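Local atomic coordinates of glyoxalase-like domain protein (Staphylococcus aureus, PDB entry 3P8A), a protein that is of unknown function but carries a glyoxalase-like domain of the vicinal oxygen chelate (VOC) family, whose curved sheets usually surround a metal or substrate pocket. Residues A[25-30]-A[69-74]; A[108-113]-A[163-168]; A[133-138]-A[151-156]. One frame throughout, in Å; residues are numbered along the deposited sequence.

How the contacts relate
From the N terminus, strand 24-31 runs into a long excursion that includes strands 48-53 and 58-64, and contact 1 closes it when 69-74 comes back parallel beside 25-30. The chain then reaches strand 106-113, which lines up antiparallel on the other edge of 24-31, so contacts 1 and 2 share a border: Ile29 O lies 2.7 Å from Lys108 N. Contact 2 closes the next, larger loop by bringing 163-168 beside 108-113. Nested inside that loop is contact 3, the hairpin of 133-138 with 151-156, tied to contact 2 where Phe167 N meets Leu152 O at 3.0 Å. All three join strands of one eight-stranded mixed sheet, six of its eight.

Contact 1: A[25-30]-A[69-74]; sequences FDHIIH and YIELLD
His27 and Tyr69 lie next to each other on neighbouring strands, pointing the same way. The CB of His27 sits almost over the centre of the tyrosine ring, 3.5 Å from its centroid, a CH-pi contact, while the two rings are nearly parallel (18°) but slid apart with little overlap. Both residues hold CG between the backbone N and carbonyl carbon (chi1 61° and 60°), which stands the rings up together and brings Tyr69 OH over a face of the imidazole. At the imidazole's edge, ND1 donates in the ring plane to the anti lone pair of Asp26 OD2 at 2.7 Å, so the rotation of the ring is fixed. On its other nitrogen, a water 2.6 Å from NE2 donates to Glu71 OE1. The extended Glu71 also lays OE1 against Ile29 CG1 at 3.3 Å, and its OE2 is held by Asn60. Beneath this polar row, parallel backbone bonds such as Glu71 N to Ile28 O (2.8 Å) and His30 N to Glu71 O (2.8 Å) set the spacing. Two residues here, Asp26 and His27, pair with the single Cys111 of strand 106-113, which makes a classic beta bulge. Tyr69 and Glu71 hold a glycerol, probably from the crystallisation liquor, and with His27 they form a cluster consistent with a pocket on the curved sheet of a glyoxalase-like fold.

Contact 2: A[108-113]-A[163-168]; sequences KNICLH and KPPFFI
The Phe166 ring has Cys111 CB over one face, 4.0 Å from the ring centroid, and the side-chain amide of Asn109 at its edge, near the ring plane. The two segments pair as parallel neighbours in the middle of the mixed sheet of the glyoxalase-like domain, their short axes 42° apart. Cys111 SG approaches the same ring obliquely, 4.1 Å from the centroid, as a sulfur-aromatic contact. At chi1 63° the Phe166 ring is folded back over its own backbone, which lays it against Cys111; it also meets Tyr153 of the adjacent strand 147-155 and Ile29 of strand 24-31, on the far side of 106-113. Pairing opens with a weak bond from Phe166 N to Ile110 O, tightens at Leu112 N to Phe166 O (2.8 Å), and carries on through Ile168 N to Leu112 O at 3.0 Å. Pro165 has no N-H to give, and its CA instead leans on Ile110 O. On the face opposite Phe166, the CB of Pro165 lies alongside Ile110 CG1 at 3.7 Å, and helix 201-212 covers this side with Trp208 and Phe212. Before the pairing begins, Lys163 crosses Asn109 at about a right angle and carries its NZ away to Gly91 O. Further along, Cys111 and Ile168 share a face of the sheet. The cysteine SG is anti to its own backbone N (chi1 177°), and in that position it rests on the isoleucine methyl, SG to CG2 3.4 Å.

Contact 3: A[133-138]-A[151-156]; sequences GPIQME and LLYIMN
Leu151 and Met137, a selenomethionine in this model, meet obliquely beside the pairing of the two strands. From CB, Met137 turns its CG anti to the carbonyl carbon (chi1 -66°), where CG touches Leu151 CD1 at 3.9 Å and lies equally near Leu151 CG. Beyond that the chain bends twice, at chi2 and chi3, folding SE and the terminal CE away from the extended course; among its neighbours this residue also touches Trp149 and Phe94. The backbone next to it is gripped by two bonds: Ile135 N gives to Leu151 O at 2.7 Å and 170°, and Leu151 N returns to Ile135 O at 2.9 Å. That makes Ile135 and Leu151 an antiparallel hydrogen-bonded pair with side chains on the same face. Ile135 CG1 comes to the edge of the Tyr153 ring, near its plane, 4.3 Å from CE2; the tyrosine's OH is anchored farther off by Phe94 N. Just before Ile135, a cis peptide leads into Pro134, whose CA approaches Leu151 O. Leu152 turns to the other side of the sheet, setting CD1 3.6 Å from Gly133 C, with helix 117-125 packed over it through Ile117 and Val120. The short strand axes run antiparallel at 142°, a twisted pairing: a beta hairpin, with strand 130-139 the outermost at this end of the glyoxalase-like domain's sheet.

Contact 1: A[25-30]-A[69-74]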
loop_
_atom_site.group_PDB
_atom_site.type_symbol
_atom_site.label_atom_id
_atom_site.label_comp_id
_atom_site.label_asym_id
_atom_site.label_seq_id
_atom_site.Cartn_x
_atom_site.Cartn_y
_atom_site.Cartn_z
ATOM N N PHE A 25 3.438 -8.082 3.125
ATOM C CA PHE A 25 2.769 -7.093 2.276
ATOM C C PHE A 25 1.245 -7.240 2.454
ATOM O O PHE A 25 0.734 -8.352 2.391
ATOM C CB PHE A 25 3.169 -7.339 0.797
ATOM C CG PHE A 25 2.458 -6.444 -0.181
ATOM C CD1 PHE A 25 2.887 -5.142 -0.392
ATOM C CD2 PHE A 25 1.343 -6.894 -0.876
ATOM C CE1 PHE A 25 2.205 -4.308 -1.269
ATOM C CE2 PHE A 25 0.663 -6.053 -1.752
ATOM C CZ PHE A 25 1.105 -4.775 -1.951
ATOM N N ASP A 26 0.528 -6.128 2.711
ATOM C CA ASP A 26 -0.923 -6.200 2.827
ATOM C C ASP A 26 -1.623 -5.691 1.586
ATOM O O ASP A 26 -2.390 -6.422 0.966
ATOM C CB ASP A 26 -1.443 -5.473 4.074
ATOM C CG ASP A 26 -2.847 -5.924 4.426
ATOM O OD1 ASP A 26 -3.006 -7.094 4.857
ATOM O OD2 ASP A 26 -3.783 -5.113 4.274
ATOM N N HIS A 27 -1.405 -4.422 1.244
ATOM C CA HIS A 27 -2.074 -3.860 0.093
ATOM C C HIS A 27 -1.317 -2.677 -0.482
ATOM O O HIS A 27 -0.394 -2.170 0.153
ATOM C CB HIS A 27 -3.564 -3.518 0.408
ATOM C CG HIS A 27 -3.791 -2.508 1.493
ATOM N ND1 HIS A 27 -3.856 -2.875 2.824
ATOM C CD2 HIS A 27 -4.026 -1.181 1.401
ATOM C CE1 HIS A 27 -4.135 -1.772 3.488
ATOM N NE2 HIS A 27 -4.207 -0.724 2.676
ATOM N N ILE A 28 -1.648 -2.315 -1.731
ATOM C CA ILE A 28 -1.118 -1.155 -2.410
ATOM C C ILE A 28 -2.302 -0.225 -2.656
ATOM O O ILE A 28 -3.389 -0.695 -2.977
ATOM C CB ILE A 28 -0.312 -1.497 -3.714
ATOM C CG1 ILE A 28 0.317 -0.228 -4.324
ATOM C CG2 ILE A 28 -1.120 -2.319 -4.747
ATOM C CD1 ILE A 28 1.522 -0.505 -5.239
ATOM N N ILE A 29 -2.102 1.072 -2.487
ATOM C CA ILE A 29 -3.159 2.063 -2.684
ATOM C C ILE A 29 -3.000 2.749 -3.990
ATOM O O ILE A 29 -1.949 3.337 -4.263
ATOM C CB ILE A 29 -3.223 3.090 -1.524
ATOM C CG1 ILE A 29 -3.412 2.377 -0.173
ATOM C CG2 ILE A 29 -4.338 4.138 -1.742
ATOM C CD1 ILE A 29 -2.453 2.827 0.816
ATOM N N HIS A 30 -4.085 2.743 -4.771
ATOM C CA HIS A 30 -4.165 3.439 -6.040
ATOM C C HIS A 30 -5.286 4.496 -5.974
ATOM O O HIS A 30 -6.466 4.134 -5.880
ATOM C CB HIS A 30 -4.367 2.435 -7.188
ATOM C CG HIS A 30 -4.369 3.033 -8.571
ATOM N ND1 HIS A 30 -4.565 2.239 -9.695
ATOM C CD2 HIS A 30 -4.214 4.321 -8.969
ATOM C CE1 HIS A 30 -4.514 3.064 -10.732
ATOM N NE2 HIS A 30 -4.308 4.332 -10.344
ATOM N N TYR A 69 -4.121 -7.399 -1.438
ATOM C CA TYR A 69 -5.060 -6.823 -2.387
ATOM C C TYR A 69 -4.620 -5.488 -2.915
ATOM O O TYR A 69 -3.631 -4.927 -2.462
ATOM C CB TYR A 69 -6.472 -6.707 -1.753
ATOM C CG TYR A 69 -6.569 -5.845 -0.516
ATOM C CD1 TYR A 69 -7.093 -4.557 -0.581
ATOM C CD2 TYR A 69 -6.184 -6.335 0.735
ATOM C CE1 TYR A 69 -7.204 -3.763 0.562
ATOM C CE2 TYR A 69 -6.300 -5.552 1.886
ATOM C CZ TYR A 69 -6.798 -4.263 1.792
ATOM O OH TYR A 69 -6.914 -3.489 2.916
ATOM N N ILE A 70 -5.384 -4.986 -3.879
ATOM C CA ILE A 70 -5.222 -3.657 -4.439
ATOM C C ILE A 70 -6.366 -2.840 -3.867
ATOM O O ILE A 70 -7.534 -3.225 -4.017
ATOM C CB ILE A 70 -5.272 -3.662 -5.994
ATOM C CG1 ILE A 70 -4.184 -4.603 -6.585
ATOM C CG2 ILE A 70 -5.101 -2.221 -6.514
ATOM C CD1 ILE A 70 -4.463 -5.093 -8.039
ATOM N N GLU A 71 -6.037 -1.712 -3.224
ATOM C CA GLU A 71 -7.032 -0.800 -2.720
ATOM C C GLU A 71 -7.130 0.367 -3.676
ATOM O O GLU A 71 -6.179 1.128 -3.829
ATOM C CB GLU A 71 -6.732 -0.335 -1.287
ATOM C CG GLU A 71 -7.881 0.478 -0.701
ATOM C CD GLU A 71 -7.592 1.243 0.574
ATOM O OE1 GLU A 71 -6.398 1.437 0.893
ATOM O OE2 GLU A 71 -8.558 1.714 1.215
ATOM N N LEU A 72 -8.272 0.489 -4.356
ATOM C CA LEU A 72 -8.518 1.630 -5.236
ATOM C C LEU A 72 -9.226 2.615 -4.342
ATOM O O LEU A 72 -10.163 2.234 -3.666
ATOM C CB LEU A 72 -9.390 1.258 -6.432
ATOM C CG LEU A 72 -8.943 0.118 -7.319
ATOM C CD1 LEU A 72 -9.729 0.142 -8.556
ATOM C CD2 LEU A 72 -7.423 0.177 -7.651
ATOM N N LEU A 73 -8.748 3.832 -4.272
ATOM C CA LEU A 73 -9.241 4.818 -3.326
ATOM C C LEU A 73 -9.666 6.093 -3.997
ATOM O O LEU A 73 -9.002 6.550 -4.919
ATOM C CB LEU A 73 -8.119 5.070 -2.254
ATOM C CG LEU A 73 -8.441 5.969 -1.021
ATOM C CD1 LEU A 73 -9.429 5.270 -0.046
ATOM C CD2 LEU A 73 -7.170 6.356 -0.282
ATOM N N ASP A 74 -10.793 6.688 -3.529
ATOM C CA ASP A 74 -11.265 7.979 -4.025
ATOM C C ASP A 74 -11.840 8.815 -2.864
ATOM O O ASP A 74 -12.059 8.294 -1.785
ATOM C CB ASP A 74 -12.297 7.791 -5.142
ATOM C CG ASP A 74 -12.639 9.010 -6.018
ATOM O OD1 ASP A 74 -11.928 10.057 -5.917
ATOM O OD2 ASP A 74 -13.535 8.883 -6.869
HETATM O O HOH W 1 -5.128 1.644 3.273
#

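Contact 2: A[108-113]-A[163-168]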
loop_
_atom_site.group_PDB
_atom_site.type_symbol
_atom_site.label_atom_id
_atom_site.label_comp_id
_atom_site.label_asym_id
_atom_site.label_seq_id
_atom_site.Cartn_x
_atom_site.Cartn_y
_atom_site.Cartn_z
ATOM N N LYS A 108 -0.278 5.412 -4.368
ATOM C CA LYS A 108 0.019 6.356 -3.283
ATOM C C LYS A 108 0.996 5.803 -2.248
ATOM O O LYS A 108 1.875 6.541 -1.765
ATOM C CB LYS A 108 -1.270 6.799 -2.573
ATOM C CG LYS A 108 -2.260 7.591 -3.458
ATOM C CD LYS A 108 -1.799 9.029 -3.785
ATOM C CE LYS A 108 -1.314 9.189 -5.213
ATOM N NZ LYS A 108 -0.551 10.481 -5.385
ATOM N N ASN A 109 0.810 4.529 -1.871
ATOM C CA ASN A 109 1.624 3.884 -0.851
ATOM C C ASN A 109 1.374 2.397 -0.813
ATOM O O ASN A 109 0.513 1.877 -1.529
ATOM C CB ASN A 109 1.291 4.478 0.555
ATOM C CG ASN A 109 2.484 4.543 1.485
ATOM O OD1 ASN A 109 3.500 3.842 1.317
ATOM N ND2 ASN A 109 2.395 5.397 2.467
ATOM N N ILE A 110 2.136 1.706 0.047
ATOM C CA ILE A 110 1.956 0.280 0.334
ATOM C C ILE A 110 1.746 0.172 1.834
ATOM O O ILE A 110 2.197 1.027 2.608
ATOM C CB ILE A 110 3.117 -0.603 -0.183
ATOM C CG1 ILE A 110 4.493 -0.126 0.395
ATOM C CG2 ILE A 110 3.115 -0.640 -1.732
ATOM C CD1 ILE A 110 5.616 -1.175 0.256
ATOM N N CYS A 111 1.098 -0.890 2.238
ATOM C CA CYS A 111 0.751 -1.132 3.612
ATOM C C CYS A 111 1.247 -2.514 3.961
ATOM O O CYS A 111 1.037 -3.463 3.209
ATOM C CB CYS A 111 -0.764 -1.015 3.774
ATOM S SG CYS A 111 -1.379 -1.371 5.439
ATOM N N LEU A 112 1.908 -2.617 5.115
ATOM C CA LEU A 112 2.458 -3.866 5.582
ATOM C C LEU A 112 1.652 -4.392 6.778
ATOM O O LEU A 112 1.370 -3.659 7.723
ATOM C CB LEU A 112 3.958 -3.696 5.945
ATOM C CG LEU A 112 4.907 -3.116 4.861
ATOM C CD1 LEU A 112 6.326 -2.953 5.416
ATOM C CD2 LEU A 112 4.949 -4.009 3.592
ATOM N N HIS A 113 1.304 -5.674 6.716
ATOM C CA HIS A 113 0.528 -6.412 7.701
ATOM C C HIS A 113 1.376 -6.855 8.928
ATOM O O HIS A 113 2.476 -7.376 8.745
ATOM C CB HIS A 113 -0.080 -7.643 6.987
ATOM C CG HIS A 113 -0.630 -8.679 7.910
ATOM N ND1 HIS A 113 -1.944 -8.644 8.321
ATOM C CD2 HIS A 113 -0.011 -9.727 8.502
ATOM C CE1 HIS A 113 -2.089 -9.665 9.155
ATOM N NE2 HIS A 113 -0.948 -10.339 9.303
ATOM N N LYS A 163 6.816 8.351 0.267
ATOM C CA LYS A 163 5.969 8.309 1.454
ATOM C C LYS A 163 6.224 6.976 2.140
ATOM O O LYS A 163 6.162 5.936 1.468
ATOM C CB LYS A 163 4.476 8.451 1.110
ATOM C CG LYS A 163 3.612 8.687 2.343
ATOM C CD LYS A 163 3.585 10.142 2.711
ATOM C CE LYS A 163 2.571 10.408 3.791
ATOM N NZ LYS A 163 2.475 11.873 4.024
ATOM N N PRO A 164 6.585 6.984 3.450
ATOM C CA PRO A 164 6.879 5.718 4.119
ATOM C C PRO A 164 5.709 4.745 4.112
ATOM O O PRO A 164 4.587 5.132 4.454
ATOM C CB PRO A 164 7.194 6.149 5.574
ATOM C CG PRO A 164 7.663 7.562 5.453
ATOM C CD PRO A 164 6.751 8.124 4.383
ATOM N N PRO A 165 5.970 3.461 3.807
ATOM C CA PRO A 165 4.922 2.438 3.966
ATOM C C PRO A 165 4.417 2.460 5.416
ATOM O O PRO A 165 5.161 2.839 6.332
ATOM C CB PRO A 165 5.665 1.125 3.693
ATOM C CG PRO A 165 6.799 1.515 2.826
ATOM C CD PRO A 165 7.240 2.851 3.352
ATOM N N PHE A 166 3.150 2.093 5.616
ATOM C CA PHE A 166 2.527 2.123 6.933
ATOM C C PHE A 166 2.079 0.731 7.339
ATOM O O PHE A 166 2.172 -0.200 6.537
ATOM C CB PHE A 166 1.401 3.170 7.001
ATOM C CG PHE A 166 0.238 2.912 6.076
ATOM C CD1 PHE A 166 0.287 3.305 4.746
ATOM C CD2 PHE A 166 -0.926 2.312 6.547
ATOM C CE1 PHE A 166 -0.796 3.078 3.898
ATOM C CE2 PHE A 166 -2.012 2.101 5.699
ATOM C CZ PHE A 166 -1.945 2.492 4.385
ATOM N N PHE A 167 1.677 0.576 8.609
ATOM C CA PHE A 167 1.362 -0.730 9.175
ATOM C C PHE A 167 -0.112 -0.896 9.458
ATOM O O PHE A 167 -0.784 0.063 9.814
ATOM C CB PHE A 167 2.148 -0.917 10.497
ATOM C CG PHE A 167 3.652 -0.756 10.385
ATOM C CD1 PHE A 167 4.466 -1.851 10.124
ATOM C CD2 PHE A 167 4.254 0.479 10.614
ATOM C CE1 PHE A 167 5.859 -1.705 10.035
ATOM C CE2 PHE A 167 5.641 0.625 10.511
ATOM C CZ PHE A 167 6.438 -0.485 10.260
ATOM N N ILE A 168 -0.587 -2.127 9.348
ATOM C CA ILE A 168 -1.958 -2.485 9.618
ATOM C C ILE A 168 -2.034 -3.724 10.507
ATOM O O ILE A 168 -1.321 -4.704 10.300
ATOM C CB ILE A 168 -2.814 -2.675 8.308
ATOM C CG1 ILE A 168 -4.341 -2.734 8.623
ATOM C CG2 ILE A 168 -2.357 -3.908 7.460
ATOM C CD1 ILE A 168 -5.254 -2.427 7.362
#

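Contact 3: A[133-138]-A[151-156]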
loop_
_atom_site.group_PDB
_atom_site.type_symbol
_atom_site.label_atom_id
_atom_site.label_comp_id
_atom_site.label_asym_id
_atom_site.label_seq_id
_atom_site.Cartn_x
_atom_site.Cartn_y
_atom_site.Cartn_z
ATOM N N GLY A 133 0.092 7.039 15.962
ATOM C CA GLY A 133 -0.809 5.924 16.192
ATOM C C GLY A 133 -0.420 4.992 17.320
ATOM O O GLY A 133 0.486 5.306 18.087
ATOM N N PRO A 134 -1.082 3.823 17.448
ATOM C CA PRO A 134 -2.109 3.260 16.546
ATOM C C PRO A 134 -3.396 4.062 16.418
ATOM O O PRO A 134 -3.936 4.556 17.417
ATOM C CB PRO A 134 -2.342 1.848 17.094
ATOM C CG PRO A 134 -1.131 1.551 17.926
ATOM C CD PRO A 134 -0.733 2.867 18.511
ATOM N N ILE A 135 -3.846 4.226 15.158
ATOM C CA ILE A 135 -5.066 4.931 14.770
ATOM C C ILE A 135 -6.155 3.875 14.563
ATOM O O ILE A 135 -6.020 3.034 13.669
ATOM C CB ILE A 135 -4.850 5.775 13.479
ATOM C CG1 ILE A 135 -3.697 6.824 13.612
ATOM C CG2 ILE A 135 -6.161 6.410 12.979
ATOM C CD1 ILE A 135 -3.943 8.004 14.568
ATOM N N GLN A 136 -7.245 3.941 15.354
ATOM C CA GLN A 136 -8.386 3.027 15.201
ATOM C C GLN A 136 -9.184 3.384 13.936
ATOM O O GLN A 136 -9.444 4.559 13.662
ATOM C CB GLN A 136 -9.276 3.036 16.452
ATOM C CG GLN A 136 -9.108 1.788 17.346
ATOM C CD GLN A 136 -9.569 0.473 16.734
ATOM O OE1 GLN A 136 -10.470 0.406 15.882
ATOM N NE2 GLN A 136 -8.975 -0.616 17.191
HETATM N N MSE A 137 -9.506 2.365 13.122
HETATM C CA MSE A 137 -10.177 2.561 11.840
HETATM C C MSE A 137 -11.314 1.570 11.656
HETATM O O MSE A 137 -11.258 0.447 12.162
HETATM C CB MSE A 137 -9.178 2.312 10.696
HETATM C CG MSE A 137 -8.032 3.306 10.597
HETATM SE SE MSE A 137 -8.515 5.039 9.812
HETATM C CE MSE A 137 -9.162 4.458 8.070
ATOM N N GLU A 138 -12.307 1.958 10.854
ATOM C CA GLU A 138 -13.431 1.098 10.522
ATOM C C GLU A 138 -14.091 1.533 9.225
ATOM O O GLU A 138 -13.927 2.664 8.777
ATOM C CB GLU A 138 -14.492 1.044 11.652
ATOM C CG GLU A 138 -15.228 2.354 11.902
ATOM C CD GLU A 138 -16.485 2.256 12.751
ATOM O OE1 GLU A 138 -17.422 3.054 12.507
ATOM O OE2 GLU A 138 -16.532 1.402 13.668
ATOM N N LEU A 151 -4.037 1.358 12.326
ATOM C CA LEU A 151 -2.927 1.786 11.481
ATOM C C LEU A 151 -1.849 2.449 12.343
ATOM O O LEU A 151 -2.158 3.060 13.362
ATOM C CB LEU A 151 -3.389 2.766 10.394
ATOM C CG LEU A 151 -4.447 2.254 9.408
ATOM C CD1 LEU A 151 -4.776 3.309 8.413
ATOM C CD2 LEU A 151 -3.978 1.013 8.670
ATOM N N LEU A 152 -0.591 2.327 11.937
ATOM C CA LEU A 152 0.538 2.967 12.610
ATOM C C LEU A 152 1.381 3.567 11.499
ATOM O O LEU A 152 1.623 2.915 10.477
ATOM C CB LEU A 152 1.340 1.958 13.436
ATOM C CG LEU A 152 2.571 2.488 14.203
ATOM C CD1 LEU A 152 2.167 3.282 15.442
ATOM C CD2 LEU A 152 3.480 1.346 14.563
ATOM N N TYR A 153 1.747 4.831 11.662
ATOM C CA TYR A 153 2.518 5.547 10.667
ATOM C C TYR A 153 3.879 5.928 11.163
ATOM O O TYR A 153 4.042 6.233 12.349
ATOM C CB TYR A 153 1.797 6.816 10.270
ATOM C CG TYR A 153 0.455 6.568 9.616
ATOM C CD1 TYR A 153 0.363 6.297 8.255
ATOM C CD2 TYR A 153 -0.728 6.708 10.334
ATOM C CE1 TYR A 153 -0.867 6.093 7.639
ATOM C CE2 TYR A 153 -1.970 6.548 9.717
ATOM C CZ TYR A 153 -2.030 6.219 8.372
ATOM O OH TYR A 153 -3.229 6.092 7.738
ATOM N N ILE A 154 4.838 5.993 10.241
ATOM C CA ILE A 154 6.174 6.489 10.540
ATOM C C ILE A 154 6.180 7.982 10.238
ATOM O O ILE A 154 5.734 8.399 9.174
ATOM C CB ILE A 154 7.244 5.725 9.730
ATOM C CG1 ILE A 154 7.349 4.269 10.231
ATOM C CG2 ILE A 154 8.613 6.455 9.788
ATOM C CD1 ILE A 154 8.084 3.355 9.296
HETATM N N MSE A 155 6.678 8.796 11.177
HETATM C CA MSE A 155 6.808 10.228 10.950
HETATM C C MSE A 155 8.302 10.625 10.899
HETATM O O MSE A 155 8.922 10.938 11.925
HETATM C CB MSE A 155 6.022 11.028 11.983
HETATM C CG MSE A 155 5.593 12.362 11.459
HETATM SE SE MSE A 155 5.789 13.670 12.833
HETATM C CE MSE A 155 7.653 14.153 12.436
ATOM N N ASN A 156 8.881 10.557 9.704
ATOM C CA ASN A 156 10.286 10.884 9.498
ATOM C C ASN A 156 10.538 12.388 9.632
ATOM O O ASN A 156 9.922 13.179 8.912
ATOM C CB ASN A 156 10.786 10.340 8.157
ATOM C CG ASN A 156 12.284 10.388 7.952
ATOM O OD1 ASN A 156 12.772 10.286 6.827
ATOM N ND2 ASN A 156 13.053 10.533 9.021
#